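Local coordinates for ornithine carbamoyltransferase, anabolic (Campylobacter jejuni subsp. jejuni, PDB 3TPF), which transfers the carbamoyl group of carbamoyl phosphate to L-ornithine, yielding L-citrulline and phosphate in arginine biosynthesis, at residues A85-I88 with G89-D93; N100-E103 with T104-E107; N118-E122 with L123-T127; E276-A279 with D280-F283; E285-N288 with R289-V293. All blocks are in the same frame, centred on the assembly; numbering follows the deposited sequence.

Contact 1: residues A85-I88 with G89-D93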
loop_
_atom_site.group_PDB
_atom_site.type_symbol
_atom_site.label_atom_id
_atom_site.label_comp_id
_atom_site.label_asym_id
_atom_site.label_seq_id
_atom_site.Cartn_x
_atom_site.Cartn_y
_atom_site.Cartn_z
ATOM N N ALA B 85 16.074 8.473 8.391
ATOM C CA ALA B 85 15.560 9.798 8.603
ATOM C C ALA B 85 16.107 10.746 7.600
ATOM O O ALA B 85 15.389 11.609 7.069
ATOM C CB ALA B 85 15.897 10.269 9.965
ATOM N N ARG B 86 17.384 10.600 7.286
ATOM C CA ARG B 86 18.044 11.607 6.400
ATOM C C ARG B 86 17.708 11.412 4.936
ATOM O O ARG B 86 17.934 12.303 4.143
ATOM C CB ARG B 86 19.523 11.614 6.564
ATOM C CG ARG B 86 19.968 12.371 7.785
ATOM C CD ARG B 86 21.477 12.331 7.941
ATOM N NE ARG B 86 21.945 11.054 8.437
ATOM C CZ ARG B 86 23.203 10.829 8.788
ATOM N NH1 ARG B 86 24.097 11.814 8.721
ATOM N NH2 ARG B 86 23.588 9.624 9.214
ATOM N N VAL B 87 17.137 10.258 4.607
ATOM C CA VAL B 87 16.518 10.079 3.284
ATOM C C VAL B 87 15.034 10.457 3.288
ATOM O O VAL B 87 14.628 11.374 2.599
ATOM C CB VAL B 87 16.602 8.626 2.717
ATOM C CG1 VAL B 87 15.904 8.597 1.361
ATOM C CG2 VAL B 87 18.016 8.109 2.567
ATOM N N ILE B 88 14.215 9.709 4.016
ATOM C CA ILE B 88 12.753 9.853 3.942
ATOM C C ILE B 88 12.377 11.266 4.362
ATOM O O ILE B 88 11.595 11.970 3.688
ATOM C CB ILE B 88 12.008 8.882 4.852
ATOM C CG1 ILE B 88 12.131 7.472 4.323
ATOM C CG2 ILE B 88 10.526 9.159 4.875
ATOM C CD1 ILE B 88 11.751 6.346 5.277
ATOM N N GLY B 89 12.965 11.721 5.469
ATOM C CA GLY B 89 12.618 13.063 5.999
ATOM C C GLY B 89 12.980 14.213 5.087
ATOM O O GLY B 89 12.701 15.394 5.404
ATOM N N ALA B 90 13.682 13.895 4.013
ATOM C CA ALA B 90 14.175 14.928 3.124
ATOM C C ALA B 90 13.314 15.002 1.933
ATOM O O ALA B 90 13.331 15.966 1.185
ATOM C CB ALA B 90 15.596 14.659 2.734
HETATM N N MSE B 91 12.545 13.954 1.727
HETATM C CA MSE B 91 11.765 13.878 0.475
HETATM C C MSE B 91 10.313 14.178 0.632
HETATM O O MSE B 91 9.644 14.466 -0.367
HETATM C CB MSE B 91 11.892 12.494 -0.068
HETATM C CG MSE B 91 13.368 12.277 -0.316
HETATM SE SE MSE B 91 13.711 10.511 -1.121
HETATM C CE MSE B 91 13.161 10.968 -2.974
ATOM N N VAL B 92 9.807 14.091 1.863
ATOM C CA VAL B 92 8.383 14.307 2.096
ATOM C C VAL B 92 8.192 15.533 2.940
ATOM O O VAL B 92 9.116 15.999 3.561
ATOM C CB VAL B 92 7.703 13.126 2.770
ATOM C CG1 VAL B 92 7.833 11.900 1.885
ATOM C CG2 VAL B 92 8.190 12.967 4.194
ATOM N N ASP B 93 6.975 16.020 2.977
ATOM C CA ASP B 93 6.634 17.156 3.837
ATOM C C ASP B 93 6.372 16.809 5.274
ATOM O O ASP B 93 6.582 17.650 6.120
ATOM C CB ASP B 93 5.466 17.925 3.231
ATOM C CG ASP B 93 5.795 18.352 1.830
ATOM O OD1 ASP B 93 6.798 19.086 1.696
ATOM O OD2 ASP B 93 5.202 17.859 0.839
#
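Val-87 and Met-91, one turn apart, lie side by side and point the same way, with CG1 of Val-87 3.8 Å from SE of the selenomethionine at position 91. The valine turns that methyl toward the selenium because CG1 is anti to its own backbone N (chi1 179°). The methylene before the selenium settles on the backbone of the same valine, Met-91 CG lying 3.3 Å from Val-87 O. Ala-90 adds its methyl group to this oxygen at 3.4 Å (Ala-90 CB to Val-87 O), and it also reaches the carbonyl of Arg-86. Beneath these contacts the hydrogen bonding changes. Gly-89 N bonds to Ala-85 O at 2.9 Å in the alpha-helical spacing, whereas Ala-90 N goes to Val-87 O and Met-91 N to Ile-88 O, each only three residues back, as in a tightening, 3-10-like turn. Ile-88 O also receives a weak bond from Val-92 N at 3.3 Å. This is the late part of helix 81-91, which leads into strand 94-98 of the parallel sheet in the carbamoyl-phosphate-binding domain. Ile-88 and Val-92 turn inward onto strand 38-43, both meeting Ala-40, while Ala-85 packs on Phe-108 and Tyr-111 of helix 102-111. The other flank faces a second subunit, where Val-87 meets Ala-286, Met-91 meets Leu-56 and Arg-86 NH2 forms a salt bridge with Glu-276 OE2, its guanidinium being steadied by Asp-83 and the carbonyl of Lys-82 in its own chain.

Contact 2: residues N100-E103 with T104-E107; sequences NKHE and TLLE
The imidazole of His-102 is flanked by two leucines from the following turn, both coming at a slant to the ring. Leu-105 brings CD1 to 3.7 Å from His-102 ND1, and Leu-106 sets CG 4.0 Å from His-102 CD2. With CG anti to the backbone N (chi1 -160°), the histidine swings its ring along the helix toward these side chains and makes an edge-to-face pair with Tyr-124. The other flat groups are the carboxylates of Glu-103 and Glu-107, whose planes are turned 45° apart; OE2 of Glu-103 lies 3.8 Å from CB of Glu-107. Helix 102-111 starts here, joining strands 94-98 and 116-118 in a beta-alpha-beta unit. Its first turn is closed by Thr-104 N to Lys-101 O at 2.9 Å, followed by the longer-spaced bonds of Leu-106 N to His-102 O and of Glu-107 N to Glu-103 O, the latter nearly straight at 169°. A water beside the first turn takes a hydrogen bond from Lys-101 N, a weak one from Lys-101 NZ, and is also bonded to Thr-104 OG1. Beyond the helix, Glu-122 OE2 accepts the hydrogen of His-102 N, and Ser-121 OG is hydrogen-bonded to His-102 ND1, which fixes the rotation of the imidazole. Glu-103 OE2 and Glu-107 OE1 approach to 4.1 Å, but Arg-110 NH1 forms a salt bridge with both. The arginine probably offsets most of their repulsion, so that both side chains can remain ionised, and the carboxylate of Glu-122, bound at the opening peptide of the helix, would be expected to gain from the helix dipole.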
loop_
_atom_site.group_PDB
_atom_site.type_symbol
_atom_site.label_atom_id
_atom_site.label_comp_id
_atom_site.label_asym_id
_atom_site.label_seq_id
_atom_site.Cartn_x
_atom_site.Cartn_y
_atom_site.Cartn_z
ATOM N N ASN B 100 7.163 1.148 18.186
ATOM C CA ASN B 100 7.322 0.298 19.405
ATOM C C ASN B 100 7.930 1.100 20.560
ATOM O O ASN B 100 7.411 1.072 21.679
ATOM C CB ASN B 100 8.212 -0.923 19.117
ATOM C CG ASN B 100 7.668 -1.836 18.006
ATOM O OD1 ASN B 100 6.509 -2.241 18.082
ATOM N ND2 ASN B 100 8.491 -2.163 16.977
ATOM N N LYS B 101 8.967 1.882 20.257
ATOM C CA LYS B 101 9.709 2.664 21.279
ATOM C C LYS B 101 9.846 4.187 20.969
ATOM O O LYS B 101 10.330 4.595 19.921
ATOM C CB LYS B 101 11.081 2.086 21.484
ATOM C CG LYS B 101 11.188 0.670 22.109
ATOM C CD LYS B 101 11.385 -0.426 21.037
ATOM C CE LYS B 101 12.687 -0.248 20.206
ATOM N NZ LYS B 101 12.743 -0.916 18.854
ATOM N N HIS B 102 9.419 5.030 21.908
ATOM C CA HIS B 102 9.451 6.486 21.724
ATOM C C HIS B 102 10.837 6.991 21.271
ATOM O O HIS B 102 10.962 7.936 20.472
ATOM C CB HIS B 102 9.032 7.207 22.999
ATOM C CG HIS B 102 8.589 8.626 22.760
ATOM N ND1 HIS B 102 7.424 8.915 22.112
ATOM C CD2 HIS B 102 9.131 9.821 23.106
ATOM C CE1 HIS B 102 7.262 10.226 22.053
ATOM N NE2 HIS B 102 8.278 10.804 22.658
ATOM N N GLU B 103 11.882 6.386 21.803
ATOM C CA GLU B 103 13.214 6.834 21.481
ATOM C C GLU B 103 13.383 6.922 19.965
ATOM O O GLU B 103 14.026 7.846 19.447
ATOM C CB GLU B 103 14.235 5.898 22.072
ATOM C CG GLU B 103 15.663 6.177 21.593
ATOM C CD GLU B 103 16.151 7.630 21.808
ATOM O OE1 GLU B 103 15.695 8.255 22.839
ATOM O OE2 GLU B 103 17.001 8.111 20.943
ATOM N N THR B 104 12.807 5.943 19.271
ATOM C CA THR B 104 12.836 5.886 17.810
ATOM C C THR B 104 12.247 7.135 17.188
ATOM O O THR B 104 12.771 7.658 16.231
ATOM C CB THR B 104 12.079 4.666 17.261
ATOM O OG1 THR B 104 12.644 3.460 17.816
ATOM C CG2 THR B 104 12.128 4.633 15.747
ATOM N N LEU B 105 11.179 7.629 17.748
ATOM C CA LEU B 105 10.640 8.854 17.214
ATOM C C LEU B 105 11.640 9.964 17.419
ATOM O O LEU B 105 11.807 10.829 16.565
ATOM C CB LEU B 105 9.346 9.243 17.954
ATOM C CG LEU B 105 8.059 8.592 17.454
ATOM C CD1 LEU B 105 6.902 8.755 18.402
ATOM C CD2 LEU B 105 7.809 9.246 16.127
ATOM N N LEU B 106 12.222 10.003 18.603
ATOM C CA LEU B 106 13.053 11.152 18.977
ATOM C C LEU B 106 14.271 11.163 18.062
ATOM O O LEU B 106 14.656 12.166 17.470
ATOM C CB LEU B 106 13.453 11.080 20.455
ATOM C CG LEU B 106 12.384 11.431 21.511
ATOM C CD1 LEU B 106 12.922 11.035 22.869
ATOM C CD2 LEU B 106 12.002 12.910 21.625
ATOM N N GLU B 107 14.863 9.989 17.918
ATOM C CA GLU B 107 16.068 9.810 17.098
ATOM C C GLU B 107 15.794 10.191 15.633
ATOM O O GLU B 107 16.611 10.811 14.986
ATOM C CB GLU B 107 16.557 8.357 17.173
ATOM C CG GLU B 107 17.683 8.007 16.208
ATOM C CD GLU B 107 19.075 8.550 16.593
ATOM O OE1 GLU B 107 19.239 9.247 17.650
ATOM O OE2 GLU B 107 20.019 8.254 15.812
HETATM O O HOH W 1 10.638 1.163 18.386
#

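Contact 3: residues N118-E122 with L123-T127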
loop_
_atom_site.group_PDB
_atom_site.type_symbol
_atom_site.label_atom_id
_atom_site.label_comp_id
_atom_site.label_asym_id
_atom_site.label_seq_id
_atom_site.Cartn_x
_atom_site.Cartn_y
_atom_site.Cartn_z
ATOM N N ASN B 118 3.787 11.738 16.114
ATOM C CA ASN B 118 3.781 10.482 16.896
ATOM C C ASN B 118 2.383 9.881 16.763
ATOM O O ASN B 118 1.468 10.239 17.486
ATOM C CB ASN B 118 4.025 10.728 18.356
ATOM C CG ASN B 118 3.865 9.427 19.247
ATOM O OD1 ASN B 118 3.635 8.333 18.697
ATOM N ND2 ASN B 118 4.067 9.547 20.605
ATOM N N ALA B 119 2.208 8.954 15.846
ATOM C CA ALA B 119 0.917 8.289 15.674
ATOM C C ALA B 119 0.667 7.265 16.802
ATOM O O ALA B 119 -0.424 6.657 16.819
ATOM C CB ALA B 119 0.882 7.578 14.333
ATOM N N LEU B 120 1.692 6.955 17.622
ATOM C CA LEU B 120 1.533 6.112 18.789
ATOM C C LEU B 120 2.863 5.492 19.271
ATOM O O LEU B 120 3.607 4.967 18.495
ATOM C CB LEU B 120 0.549 4.982 18.602
ATOM C CG LEU B 120 0.454 4.099 19.896
ATOM C CD1 LEU B 120 -1.039 3.800 20.179
ATOM C CD2 LEU B 120 1.236 2.859 19.776
ATOM N N SER B 121 3.163 5.683 20.540
ATOM C CA SER B 121 4.382 5.160 21.120
ATOM C C SER B 121 4.058 4.584 22.476
ATOM O O SER B 121 2.961 4.767 22.956
ATOM C CB SER B 121 5.441 6.240 21.262
ATOM O OG SER B 121 5.165 7.114 22.345
ATOM N N GLU B 122 4.991 3.926 23.097
ATOM C CA GLU B 122 4.661 3.289 24.369
ATOM C C GLU B 122 4.398 4.337 25.460
ATOM O O GLU B 122 3.678 4.076 26.447
ATOM C CB GLU B 122 5.734 2.235 24.803
ATOM C CG GLU B 122 6.982 2.752 25.528
ATOM C CD GLU B 122 7.986 3.465 24.607
ATOM O OE1 GLU B 122 9.178 3.639 25.021
ATOM O OE2 GLU B 122 7.568 3.894 23.472
ATOM N N LEU B 123 4.996 5.508 25.282
ATOM C CA LEU B 123 4.798 6.608 26.253
ATOM C C LEU B 123 3.535 7.471 25.976
ATOM O O LEU B 123 2.920 7.958 26.911
ATOM C CB LEU B 123 5.982 7.553 26.290
ATOM C CG LEU B 123 7.263 6.974 26.751
ATOM C CD1 LEU B 123 8.227 8.124 26.727
ATOM C CD2 LEU B 123 7.295 6.479 28.187
ATOM N N TYR B 124 3.222 7.736 24.712
ATOM C CA TYR B 124 2.225 8.803 24.429
ATOM C C TYR B 124 1.396 8.470 23.202
ATOM O O TYR B 124 1.874 7.886 22.241
ATOM C CB TYR B 124 2.862 10.146 24.186
ATOM C CG TYR B 124 3.813 10.633 25.234
ATOM C CD1 TYR B 124 5.151 10.776 24.958
ATOM C CD2 TYR B 124 3.381 11.016 26.442
ATOM C CE1 TYR B 124 6.041 11.215 25.897
ATOM C CE2 TYR B 124 4.263 11.456 27.403
ATOM C CZ TYR B 124 5.589 11.548 27.112
ATOM O OH TYR B 124 6.485 11.969 28.064
ATOM N N HIS B 125 0.141 8.816 23.265
ATOM C CA HIS B 125 -0.722 8.647 22.119
ATOM C C HIS B 125 -1.494 9.919 21.829
ATOM O O HIS B 125 -2.692 9.937 21.836
ATOM C CB HIS B 125 -1.629 7.434 22.314
ATOM C CG HIS B 125 -2.365 7.031 21.058
ATOM N ND1 HIS B 125 -2.046 7.540 19.813
ATOM C CD2 HIS B 125 -3.438 6.223 20.866
ATOM C CE1 HIS B 125 -2.892 7.074 18.915
ATOM N NE2 HIS B 125 -3.753 6.276 19.525
ATOM N N PRO B 126 -0.786 11.011 21.566
ATOM C CA PRO B 126 -1.414 12.347 21.489
ATOM C C PRO B 126 -2.433 12.584 20.435
ATOM O O PRO B 126 -3.347 13.366 20.693
ATOM C CB PRO B 126 -0.243 13.263 21.187
ATOM C CG PRO B 126 0.719 12.374 20.472
ATOM C CD PRO B 126 0.634 11.071 21.215
ATOM N N THR B 127 -2.303 12.040 19.253
ATOM C CA THR B 127 -3.362 12.311 18.219
ATOM C C THR B 127 -4.734 11.745 18.702
ATOM O O THR B 127 -5.797 12.352 18.520
ATOM C CB THR B 127 -3.066 11.753 16.838
ATOM O OG1 THR B 127 -2.821 10.338 16.962
ATOM C CG2 THR B 127 -1.891 12.427 16.206
HETATM O O HOH W 2 -1.165 9.825 18.668
#
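A tight reversal brings residues 118-122, leaving strand 116-118, back against 123-127, which enter helix 126-138; Ser-121 with Tyr-124 and Leu-120 with His-125 are the principal pairs. Ser-121 OG sits between its backbone N and carbonyl carbon (chi1 75°), placed to accept Tyr-124 N at 3.1 Å and, weakly, Leu-123 N, the latter closing an ST turn; it is also hydrogen-bonded to His-102 ND1 of helix 102-111. In return Ser-121 N donates to Tyr-124 O at 3.1 Å, almost in line with the carbonyl. Asn-118 ND2 binds Ser-121 OG at 3.2 Å and bonds weakly to Tyr-124 O, tying the strand end to the turn; Leu-6 O is a further partner. Segment 123-127 supplies His-125, Pro-126 and Thr-127, the first three residues of the His-Pro-Thr-Gln motif, predicted to bind carbamoyl phosphate, and His-125 is the N-cap residue of the helix. Leu-120 CD1 covers one face of the imidazole in a CH-pi contact, 3.6 Å from the centroid of the His-125 ring. A water joins Asn-118 O (2.9 Å from the water oxygen), His-125 ND1 and Thr-127 N. Leu-120 continues onto Asn-157 (predicted to bind L-ornithine), whose ND2 reaches Ser-121 O.

Contact 4: residues E276-A279 with D280-F283; sequences EKHA and DVIF
With CG1 of Val-281 placed between its backbone N and carbonyl carbon (chi1 79°), this methyl is directed back at His-278, where it lies 3.9 Å from CB and meets the edge of the imidazole near its plane. Phe-283 instead has CG anti to the carbonyl carbon (chi1 -69°), so its ring folds back over the preceding turn, and CE2 comes 3.9 Å from CB of Ala-279. Ile-282 lies between them, its CG1 beside His-278 O and its CD1 near His-278 CB. The site is a junction of two helices. His-278 leaves helical geometry after helix 272-277 and is at once the N-cap residue of helix 279-302, while Ala-279 N still bonds back to Glu-276 O at 3.0 Å. The new helix is then set by two well-aligned bonds, Ile-282 N to His-278 O at 3.0 Å and Phe-283 N to Ala-279 O at 2.9 Å. On its inner side Ile-282 and Phe-283 pack on Phe-275 and on Leu-262, predicted to bind carbamoyl phosphate. Val-281 meets Ile-257 of strand 257-260 and also Trp-139. Glu-276 forms a salt bridge with Arg-266 and another with Lys-82 of a third subunit, so the end of the shorter helix is tied to the trimer interface. The imidazole of His-278 is held mainly through ND1, hydrogen-bonded to Ile-274 O, with only a weak second hold from NE2 to Ala-256 O. Having a carbonyl oxygen near each ring nitrogen might lean the histidine slightly toward its doubly protonated form, though the weakness of the second bond makes any such shift uncertain.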
loop_
_atom_site.group_PDB
_atom_site.type_symbol
_atom_site.label_atom_id
_atom_site.label_comp_id
_atom_site.label_asym_id
_atom_site.label_seq_id
_atom_site.Cartn_x
_atom_site.Cartn_y
_atom_site.Cartn_z
ATOM N N GLU B 276 -22.335 -0.616 23.720
ATOM C CA GLU B 276 -23.372 -0.347 22.726
ATOM C C GLU B 276 -24.281 0.841 23.112
ATOM O O GLU B 276 -24.715 1.636 22.251
ATOM C CB GLU B 276 -24.193 -1.564 22.417
ATOM C CG GLU B 276 -23.448 -2.599 21.567
ATOM C CD GLU B 276 -23.084 -2.074 20.176
ATOM O OE1 GLU B 276 -23.804 -1.170 19.634
ATOM O OE2 GLU B 276 -22.110 -2.600 19.590
ATOM N N LYS B 277 -24.497 1.016 24.410
ATOM C CA LYS B 277 -25.273 2.179 24.891
ATOM C C LYS B 277 -24.618 3.467 24.390
ATOM O O LYS B 277 -25.291 4.367 23.908
ATOM C CB LYS B 277 -25.420 2.215 26.404
ATOM C CG LYS B 277 -26.583 3.085 26.864
ATOM C CD LYS B 277 -26.420 3.514 28.309
ATOM C CE LYS B 277 -27.500 4.500 28.829
ATOM N NZ LYS B 277 -26.852 5.709 29.507
ATOM N N HIS B 278 -23.313 3.486 24.401
ATOM C CA HIS B 278 -22.582 4.622 23.845
ATOM C C HIS B 278 -21.991 4.462 22.426
ATOM O O HIS B 278 -21.021 5.110 22.086
ATOM C CB HIS B 278 -21.459 4.971 24.785
ATOM C CG HIS B 278 -21.934 5.475 26.082
ATOM N ND1 HIS B 278 -22.201 4.636 27.152
ATOM C CD2 HIS B 278 -22.256 6.737 26.479
ATOM C CE1 HIS B 278 -22.631 5.375 28.165
ATOM N NE2 HIS B 278 -22.662 6.645 27.784
ATOM N N ALA B 279 -22.534 3.599 21.610
ATOM C CA ALA B 279 -21.995 3.480 20.270
ATOM C C ALA B 279 -21.914 4.860 19.552
ATOM O O ALA B 279 -20.870 5.196 19.037
ATOM C CB ALA B 279 -22.759 2.473 19.448
ATOM N N ASP B 280 -22.951 5.674 19.589
ATOM C CA ASP B 280 -22.907 6.911 18.816
ATOM C C ASP B 280 -21.680 7.730 19.125
ATOM O O ASP B 280 -21.004 8.234 18.208
ATOM C CB ASP B 280 -24.119 7.799 19.022
ATOM C CG ASP B 280 -25.390 7.210 18.456
ATOM O OD1 ASP B 280 -25.378 6.542 17.423
ATOM O OD2 ASP B 280 -26.460 7.392 19.055
ATOM N N VAL B 281 -21.395 7.916 20.404
ATOM C CA VAL B 281 -20.281 8.779 20.795
ATOM C C VAL B 281 -18.976 8.100 20.533
ATOM O O VAL B 281 -18.009 8.731 20.156
ATOM C CB VAL B 281 -20.363 9.337 22.254
ATOM C CG1 VAL B 281 -19.912 8.285 23.297
ATOM C CG2 VAL B 281 -19.512 10.579 22.358
ATOM N N ILE B 282 -18.915 6.812 20.818
ATOM C CA ILE B 282 -17.664 6.078 20.701
ATOM C C ILE B 282 -17.235 6.091 19.227
ATOM O O ILE B 282 -16.041 6.237 18.915
ATOM C CB ILE B 282 -17.762 4.638 21.212
ATOM C CG1 ILE B 282 -17.876 4.653 22.743
ATOM C CG2 ILE B 282 -16.528 3.828 20.800
ATOM C CD1 ILE B 282 -18.126 3.282 23.378
ATOM N N PHE B 283 -18.170 5.914 18.337
ATOM C CA PHE B 283 -17.784 5.816 16.945
ATOM C C PHE B 283 -17.612 7.178 16.316
ATOM O O PHE B 283 -16.964 7.264 15.302
ATOM C CB PHE B 283 -18.743 4.907 16.093
ATOM C CG PHE B 283 -18.646 3.458 16.444
ATOM C CD1 PHE B 283 -17.491 2.758 16.225
ATOM C CD2 PHE B 283 -19.679 2.821 17.090
ATOM C CE1 PHE B 283 -17.346 1.430 16.616
ATOM C CE2 PHE B 283 -19.570 1.483 17.454
ATOM C CZ PHE B 283 -18.397 0.783 17.207
#

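Contact 5: residues E285-N288 with R289-V293; sequences EARN and RLYVV
Side-chain contacts across this turn centre on Tyr-291. Its hydroxyl lies over the guanidinium face of Arg-287, OH 3.8 Å from CZ, with the phenol ring standing almost perpendicular to the guanidinium plane (89°). The arginine is poorly ordered, so this placement is tentative; its chain is extended, CG anti to the backbone N (chi1 -177°), and NH1 forms a salt bridge with Glu-284. At the ring edge, near its plane, Asn-288 OD1 approaches Tyr-291 CE2 to 3.6 Å, the amide turned 64° from the ring. That amide has several polar partners: OD1 accepts a hydrogen bond from Lys-27, and ND2 donates to Thr-135 and Glu-138, which fixes both ends of the buried group. Backbone bonds form the second kind of interaction. Leu-290 N reaches Arg-287 O and Tyr-291 N reaches Asn-288 O, both at 3.2 Å and three residues back, so the helix kinks here before Val-293 N returns to the regular spacing at Arg-289 O (3.0 Å). Contacts toward the active site form a third group, made by Arg-289, whose side chain bends away from the helix toward the predicted carbamoyl phosphate site and packs on Thr-127 and Gln-128. Around the kink, helix 279-302 touches three helices of the carbamoyl-phosphate-binding domain: Val-292 meets Leu-130 of helix 126-138, Val-293 meets Phe-54 of helix 48-60, and Tyr-291 meets Ala-23 of helix 13-28, while Ala-286 and Leu-290 rest on Val-87 and Met-91 of a third subunit.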
loop_
_atom_site.group_PDB
_atom_site.type_symbol
_atom_site.label_atom_id
_atom_site.label_comp_id
_atom_site.label_asym_id
_atom_site.label_seq_id
_atom_site.Cartn_x
_atom_site.Cartn_y
_atom_site.Cartn_z
ATOM N N GLU B 285 -16.124 9.374 18.002
ATOM C CA GLU B 285 -14.804 9.548 18.563
ATOM C C GLU B 285 -13.841 9.001 17.511
ATOM O O GLU B 285 -12.968 9.701 17.088
ATOM C CB GLU B 285 -14.639 8.817 19.913
ATOM C CG GLU B 285 -13.249 8.907 20.579
ATOM C CD GLU B 285 -13.016 7.946 21.780
ATOM O OE1 GLU B 285 -14.010 7.267 22.109
ATOM O OE2 GLU B 285 -11.858 7.898 22.365
ATOM N N ALA B 286 -14.023 7.732 17.129
ATOM C CA ALA B 286 -13.233 7.026 16.097
ATOM C C ALA B 286 -12.989 7.847 14.838
ATOM O O ALA B 286 -11.900 8.095 14.367
ATOM C CB ALA B 286 -14.044 5.810 15.705
ATOM N N ARG B 287 -14.076 8.314 14.309
ATOM C CA ARG B 287 -14.061 9.074 13.112
ATOM C C ARG B 287 -13.439 10.426 13.314
ATOM O O ARG B 287 -12.854 10.976 12.409
ATOM C CB ARG B 287 -15.500 9.242 12.691
ATOM C CG ARG B 287 -15.715 9.965 11.398
ATOM C CD ARG B 287 -17.181 10.272 11.340
ATOM N NE ARG B 287 -17.645 10.499 9.982
ATOM C CZ ARG B 287 -18.600 11.373 9.676
ATOM N NH1 ARG B 287 -19.165 12.130 10.640
ATOM N NH2 ARG B 287 -18.976 11.517 8.405
ATOM N N ASN B 288 -13.610 11.009 14.484
ATOM C CA ASN B 288 -13.190 12.420 14.706
ATOM C C ASN B 288 -11.623 12.594 14.745
ATOM O O ASN B 288 -11.098 13.647 14.593
ATOM C CB ASN B 288 -13.765 12.941 16.018
ATOM C CG ASN B 288 -15.181 13.489 15.923
ATOM O OD1 ASN B 288 -15.659 13.768 14.847
ATOM N ND2 ASN B 288 -15.858 13.644 17.082
ATOM N N ARG B 289 -10.887 11.526 14.843
ATOM C CA ARG B 289 -9.434 11.586 14.609
ATOM C C ARG B 289 -8.996 12.180 13.254
ATOM O O ARG B 289 -7.918 12.723 13.111
ATOM C CB ARG B 289 -8.836 10.180 14.654
ATOM C CG ARG B 289 -7.384 10.221 14.956
ATOM C CD ARG B 289 -7.069 9.559 16.317
ATOM N NE ARG B 289 -5.911 8.697 16.092
ATOM C CZ ARG B 289 -5.975 7.392 15.886
ATOM N NH1 ARG B 289 -4.866 6.742 15.544
ATOM N NH2 ARG B 289 -7.138 6.724 16.043
ATOM N N LEU B 290 -9.864 12.033 12.261
ATOM C CA LEU B 290 -9.622 12.611 10.961
ATOM C C LEU B 290 -9.407 14.102 11.063
ATOM O O LEU B 290 -8.452 14.634 10.564
ATOM C CB LEU B 290 -10.787 12.332 10.029
ATOM C CG LEU B 290 -10.678 12.986 8.640
ATOM C CD1 LEU B 290 -9.396 12.393 8.096
ATOM C CD2 LEU B 290 -11.851 12.739 7.721
ATOM N N TYR B 291 -10.319 14.781 11.711
ATOM C CA TYR B 291 -10.413 16.270 11.613
ATOM C C TYR B 291 -9.258 16.867 12.366
ATOM O O TYR B 291 -8.756 17.923 12.069
ATOM C CB TYR B 291 -11.753 16.763 12.139
ATOM C CG TYR B 291 -12.881 16.054 11.456
ATOM C CD1 TYR B 291 -13.192 16.329 10.148
ATOM C CD2 TYR B 291 -13.596 15.039 12.099
ATOM C CE1 TYR B 291 -14.206 15.658 9.507
ATOM C CE2 TYR B 291 -14.624 14.366 11.445
ATOM C CZ TYR B 291 -14.930 14.694 10.155
ATOM O OH TYR B 291 -15.933 14.059 9.458
ATOM N N VAL B 292 -8.857 16.128 13.349
ATOM C CA VAL B 292 -7.846 16.552 14.316
ATOM C C VAL B 292 -6.462 16.371 13.691
ATOM O O VAL B 292 -5.628 17.257 13.709
ATOM C CB VAL B 292 -8.089 15.790 15.664
ATOM C CG1 VAL B 292 -6.821 15.500 16.355
ATOM C CG2 VAL B 292 -9.007 16.631 16.589
ATOM N N VAL B 293 -6.257 15.238 13.052
ATOM C CA VAL B 293 -5.034 15.086 12.251
ATOM C C VAL B 293 -4.955 16.177 11.126
ATOM O O VAL B 293 -3.910 16.798 10.913
ATOM C CB VAL B 293 -4.868 13.693 11.704
ATOM C CG1 VAL B 293 -3.729 13.668 10.664
ATOM C CG2 VAL B 293 -4.590 12.725 12.945
#

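Contacts 2 and 3 are neighbours, their centres about 10 Å apart, and His-102 of contact 2 is hydrogen-bonded to Ser-121 and Glu-122 of contact 3. Contact 3 in turn meets contact 5, about 15 Å away between centres, where His-125 CE1 lies 3.9 Å from Arg-289 NH1; these two contacts bring together residues predicted to bind carbamoyl phosphate from both domains of the chain. Contact 5 continues contact 4 along helix 279-302. Contact 1 lies about 39 Å from contact 4 between centres within one subunit, yet in the trimer contact 1 of one copy faces contacts 4 and 5 of another, linking subunits beside helix 279-302, which carries the predicted ligand-binding Arg-289.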